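Local coordinates for protein denovo NTF2 (Synthetic construct, PDB 6W40) that is a computationally designed protein with an NTF2-like fold, apparently made to sample diverse pocket shapes, and has no established natural function, at residues 65-71 / 86-92. Sequence-based numbering, arbitrary orientation.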
ATOM      1  N   TRP A  65      -1.722  17.800 -11.461  1.00 41.55           N
ATOM      2  CA  TRP A  65      -2.108  16.568 -12.134  1.00 48.73           C
ATOM      3  C   TRP A  65      -3.450  16.027 -11.658  1.00 45.19           C
ATOM      4  O   TRP A  65      -3.914  15.016 -12.193  1.00 42.00           O
ATOM      5  CB  TRP A  65      -1.024  15.498 -11.949  1.00 47.56           C
ATOM      6  CG  TRP A  65       0.118  15.609 -12.918  1.00 45.82           C
ATOM      7  CD1 TRP A  65       0.263  14.929 -14.091  1.00 43.17           C
ATOM      8  CD2 TRP A  65       1.275  16.448 -12.796  1.00 38.84           C
ATOM      9  NE1 TRP A  65       1.436  15.291 -14.708  1.00 50.71           N
ATOM     10  CE2 TRP A  65       2.076  16.223 -13.934  1.00 41.89           C
ATOM     11  CE3 TRP A  65       1.709  17.367 -11.837  1.00 40.02           C
ATOM     12  CZ2 TRP A  65       3.285  16.883 -14.139  1.00 40.47           C
ATOM     13  CZ3 TRP A  65       2.911  18.023 -12.044  1.00 42.31           C
ATOM     14  CH2 TRP A  65       3.686  17.776 -13.184  1.00 46.78           C
ATOM     15  N   ARG A  66      -4.083  16.680 -10.682  1.00 44.68           N
ATOM     16  CA  ARG A  66      -5.358  16.230 -10.115  1.00 47.03           C
ATOM     17  C   ARG A  66      -5.254  14.787  -9.628  1.00 47.80           C
ATOM     18  O   ARG A  66      -6.083  13.932  -9.946  1.00 49.79           O
ATOM     19  CB  ARG A  66      -6.497  16.391 -11.123  1.00 43.61           C
ATOM     20  CG  ARG A  66      -6.571  17.765 -11.766  1.00 41.22           C
ATOM     21  CD  ARG A  66      -7.855  17.931 -12.564  1.00 45.69           C
ATOM     22  NE  ARG A  66      -7.878  19.185 -13.314  1.00 52.25           N
ATOM     23  CZ  ARG A  66      -8.943  19.654 -13.954  1.00 52.61           C
ATOM     24  NH1 ARG A  66     -10.084  18.979 -13.934  1.00 45.64           N
ATOM     25  NH2 ARG A  66      -8.870  20.804 -14.613  1.00 40.42           N
ATOM     26  N   VAL A  67      -4.212  14.522  -8.842  1.00 48.05           N
ATOM     27  CA  VAL A  67      -3.890  13.156  -8.448  1.00 53.98           C
ATOM     28  C   VAL A  67      -4.876  12.674  -7.395  1.00 54.01           C
ATOM     29  O   VAL A  67      -5.113  13.348  -6.384  1.00 49.83           O
ATOM     30  CB  VAL A  67      -2.446  13.073  -7.932  1.00 49.27           C
ATOM     31  CG1 VAL A  67      -2.149  11.677  -7.408  1.00 48.21           C
ATOM     32  CG2 VAL A  67      -1.471  13.454  -9.030  1.00 45.25           C
ATOM     33  N   ARG A  68      -5.458  11.499  -7.632  1.00 60.66           N
ATOM     34  CA  ARG A  68      -6.232  10.785  -6.625  1.00 64.32           C
ATOM     35  C   ARG A  68      -5.412   9.698  -5.944  1.00 64.58           C
ATOM     36  O   ARG A  68      -5.395   9.613  -4.713  1.00 65.04           O
ATOM     37  CB  ARG A  68      -7.490  10.177  -7.254  1.00 55.56           C
ATOM     38  CG  ARG A  68      -8.544  11.197  -7.641  1.00 55.95           C
ATOM     39  CD  ARG A  68      -9.770  10.516  -8.222  1.00 62.56           C
ATOM     40  NE  ARG A  68     -10.860  11.457  -8.451  1.00 68.40           N
ATOM     41  CZ  ARG A  68     -12.031  11.126  -8.982  1.00 66.46           C
ATOM     42  NH1 ARG A  68     -12.266   9.873  -9.343  1.00 75.11           N
ATOM     43  NH2 ARG A  68     -12.968  12.049  -9.155  1.00 72.64           N
ATOM     44  N   ASN A  69      -4.727   8.866  -6.723  1.00 65.02           N
ATOM     45  CA  ASN A  69      -3.830   7.851  -6.186  1.00 68.42           C
ATOM     46  C   ASN A  69      -2.769   7.559  -7.243  1.00 66.43           C
ATOM     47  O   ASN A  69      -2.607   8.312  -8.208  1.00 61.74           O
ATOM     48  CB  ASN A  69      -4.616   6.600  -5.771  1.00 63.47           C
ATOM     49  CG  ASN A  69      -3.855   5.732  -4.784  1.00 66.23           C
ATOM     50  OD1 ASN A  69      -2.905   6.185  -4.145  1.00 61.63           O
ATOM     51  ND2 ASN A  69      -4.269   4.477  -4.658  1.00 72.16           N
ATOM     52  N   ILE A  70      -2.042   6.459  -7.063  1.00 67.47           N
ATOM     53  CA  ILE A  70      -0.948   6.075  -7.948  1.00 47.36           C
ATOM     54  C   ILE A  70      -1.188   4.639  -8.395  1.00 57.44           C
ATOM     55  O   ILE A  70      -1.098   3.709  -7.584  1.00 61.30           O
ATOM     56  CB  ILE A  70       0.420   6.210  -7.267  1.00 49.21           C
ATOM     57  CG1 ILE A  70       0.643   7.648  -6.803  1.00 58.97           C
ATOM     58  CG2 ILE A  70       1.534   5.776  -8.211  1.00 56.06           C
ATOM     59  CD1 ILE A  70       1.866   7.824  -5.944  1.00 65.91           C
ATOM     60  N   ARG A  71      -1.491   4.457  -9.680  1.00 53.77           N
ATOM     61  CA  ARG A  71      -1.606   3.121 -10.256  1.00 58.51           C
ATOM     62  C   ARG A  71      -0.229   2.470 -10.269  1.00 61.57           C
ATOM     63  O   ARG A  71       0.621   2.814 -11.095  1.00 57.67           O
ATOM     64  CB  ARG A  71      -2.193   3.196 -11.662  1.00 51.33           C
ATOM     65  CG  ARG A  71      -2.271   1.853 -12.370  1.00 61.33           C
ATOM     66  CD  ARG A  71      -3.180   0.887 -11.629  1.00 66.24           C
ATOM     67  NE  ARG A  71      -4.565   1.348 -11.609  1.00 75.01           N
ATOM     68  CZ  ARG A  71      -5.463   1.055 -12.544  1.00 72.36           C
ATOM     69  NH1 ARG A  71      -5.124   0.299 -13.580  1.00 61.75           N
ATOM     70  NH2 ARG A  71      -6.702   1.518 -12.443  1.00 80.78           N
ATOM     71  N   GLY A  86       5.053   3.712 -11.189  1.00 39.90           N
ATOM     72  CA  GLY A  86       3.636   3.656 -11.494  1.00 45.12           C
ATOM     73  C   GLY A  86       3.163   4.716 -12.468  1.00 52.44           C
ATOM     74  O   GLY A  86       3.935   5.230 -13.281  1.00 51.70           O
ATOM     75  N   ARG A  87       1.873   5.039 -12.376  0.96 54.43           N
ATOM     76  CA  ARG A  87       1.212   5.948 -13.301  0.96 58.42           C
ATOM     77  C   ARG A  87       0.117   6.680 -12.537  0.96 61.29           C
ATOM     78  O   ARG A  87      -0.545   6.087 -11.679  0.96 50.32           O
ATOM     79  CB  ARG A  87       0.632   5.177 -14.494  0.96 58.01           C
ATOM     80  CG  ARG A  87       0.303   6.005 -15.726  0.96 63.23           C
ATOM     81  CD  ARG A  87       0.132   5.090 -16.936  0.96 78.93           C
ATOM     82  NE  ARG A  87      -0.451   5.770 -18.091  0.96 89.10           N
ATOM     83  CZ  ARG A  87       0.254   6.314 -19.078  0.96 88.86           C
ATOM     84  NH1 ARG A  87       1.580   6.273 -19.054  0.96 85.76           N
ATOM     85  NH2 ARG A  87      -0.369   6.912 -20.084  0.96 86.81           N
ATOM     86  N   TRP A  88      -0.065   7.965 -12.839  1.00 59.02           N
ATOM     87  CA  TRP A  88      -1.006   8.775 -12.075  1.00 50.94           C
ATOM     88  C   TRP A  88      -2.430   8.255 -12.230  1.00 50.52           C
ATOM     89  O   TRP A  88      -2.844   7.835 -13.313  1.00 54.01           O
ATOM     90  CB  TRP A  88      -0.953  10.241 -12.515  1.00 52.90           C
ATOM     91  CG  TRP A  88       0.257  11.016 -12.063  1.00 51.89           C
ATOM     92  CD1 TRP A  88       1.054  11.804 -12.841  1.00 48.79           C
ATOM     93  CD2 TRP A  88       0.797  11.089 -10.735  1.00 46.42           C
ATOM     94  NE1 TRP A  88       2.054  12.361 -12.084  1.00 50.21           N
ATOM     95  CE2 TRP A  88       1.921  11.937 -10.789  1.00 51.22           C
ATOM     96  CE3 TRP A  88       0.442  10.519  -9.509  1.00 59.13           C
ATOM     97  CZ2 TRP A  88       2.691  12.228  -9.665  1.00 47.54           C
ATOM     98  CZ3 TRP A  88       1.208  10.810  -8.395  1.00 63.46           C
ATOM     99  CH2 TRP A  88       2.319  11.657  -8.481  1.00 49.33           C
ATOM    100  N   GLU A  89      -3.176   8.283 -11.128  1.00 60.04           N
ATOM    101  CA  GLU A  89      -4.620   8.054 -11.140  1.00 57.26           C
ATOM    102  C   GLU A  89      -5.272   9.422 -10.973  1.00 46.71           C
ATOM    103  O   GLU A  89      -5.474   9.905  -9.858  1.00 56.75           O
ATOM    104  CB  GLU A  89      -5.043   7.084 -10.044  1.00 54.98           C
ATOM    105  CG  GLU A  89      -6.550   6.885  -9.949  1.00 64.62           C
ATOM    106  CD  GLU A  89      -6.958   6.087  -8.728  1.00 72.67           C
ATOM    107  OE1 GLU A  89      -6.155   5.247  -8.269  1.00 77.23           O
ATOM    108  OE2 GLU A  89      -8.080   6.304  -8.223  1.00 65.64           O
ATOM    109  N   THR A  90      -5.590  10.055 -12.095  1.00 48.67           N
ATOM    110  CA  THR A  90      -6.102  11.413 -12.084  1.00 55.67           C
ATOM    111  C   THR A  90      -7.628  11.420 -12.085  1.00 62.44           C
ATOM    112  O   THR A  90      -8.285  10.401 -12.308  1.00 60.12           O
ATOM    113  CB  THR A  90      -5.568  12.194 -13.283  1.00 51.38           C
ATOM    114  OG1 THR A  90      -6.115  11.646 -14.488  1.00 46.35           O
ATOM    115  CG2 THR A  90      -4.051  12.103 -13.336  1.00 47.66           C
ATOM    116  N   SER A  91      -8.190  12.598 -11.829  1.00 56.29           N
ATOM    117  CA  SER A  91      -9.632  12.794 -11.858  1.00 57.75           C
ATOM    118  C   SER A  91     -10.133  13.270 -13.216  1.00 62.03           C
ATOM    119  O   SER A  91     -11.330  13.546 -13.354  1.00 67.74           O
ATOM    120  CB  SER A  91     -10.052  13.792 -10.773  1.00 54.56           C
ATOM    121  OG  SER A  91      -9.481  15.068 -11.000  1.00 60.59           O
ATOM    122  N   TYR A  92      -9.254  13.372 -14.211  1.00 60.80           N
ATOM    123  CA  TYR A  92      -9.671  13.773 -15.547  1.00 63.14           C
ATOM    124  C   TYR A  92     -10.599  12.725 -16.154  1.00 64.06           C
ATOM    125  O   TYR A  92     -10.669  11.577 -15.707  1.00 74.63           O
ATOM    126  CB  TYR A  92      -8.458  13.978 -16.454  1.00 57.67           C
ATOM    127  CG  TYR A  92      -7.629  15.204 -16.136  1.00 54.27           C
ATOM    128  CD1 TYR A  92      -6.545  15.130 -15.272  1.00 55.83           C
ATOM    129  CD2 TYR A  92      -7.925  16.434 -16.711  1.00 62.80           C
ATOM    130  CE1 TYR A  92      -5.782  16.247 -14.982  1.00 54.76           C
ATOM    131  CE2 TYR A  92      -7.169  17.557 -16.428  1.00 51.10           C
ATOM    132  CZ  TYR A  92      -6.099  17.458 -15.564  1.00 52.73           C
ATOM    133  OH  TYR A  92      -5.344  18.573 -15.279  1.00 52.28           O
TER
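A classic beta bulge joins Arg68 and Asn69 to Glu89 where strand 67-72, just after helix 51-65, pairs antiparallel with strand 81-90. The evidence is a shared acceptor: Arg68 N donates to Glu89 O at 2.7 Å, nearly in line with its C=O, and Asn69 N does so more weakly. Beyond the bulge the pairing is regular, with Glu89 N donating to Asn69 O and Arg71 exchanging two backbone bonds with Arg87; before it, Ser91 N donates to Arg66 O.

Trp88 gathers the apolar side chains of this corner. Val67 CG2 lies over one face of its indole, 3.7 Å from the centroid of the six-membered ring and 19° off the normal, a CH-pi contact; Val67 CG1 touches Trp88 CE3 from the same side. Ile70 runs alongside in the same direction, its CG1 3.6 Å from Trp88 CZ3. The two tryptophans meet obliquely, Trp65 CD1 to Trp88 CD1 at 3.5 Å, with five-membered rings inclined at 40°. In this NTF2-like fold the same cluster extends across the curved sheet, since Ile119 touches both indoles and Val101 touches Trp88. An alanine in place of Trp88 would probably leave Val67 CG2 without its aromatic face and open a gap between Trp65 and Ile70.

At the helix-to-strand junction, Arg66 leaves helical geometry with positive phi. Its chain, extended from CG to NE, crosses Tyr92 at roughly a right angle and so lays CD and then the guanidinium across the ring: Arg66 CD sits over the ring, 3.5 Å from Tyr92 CZ, and the guanidinium stacks flat beyond it, its plane 25° from that of the Tyr92 ring and the centres 4.3 Å apart. Tyr92 also stacks with His97.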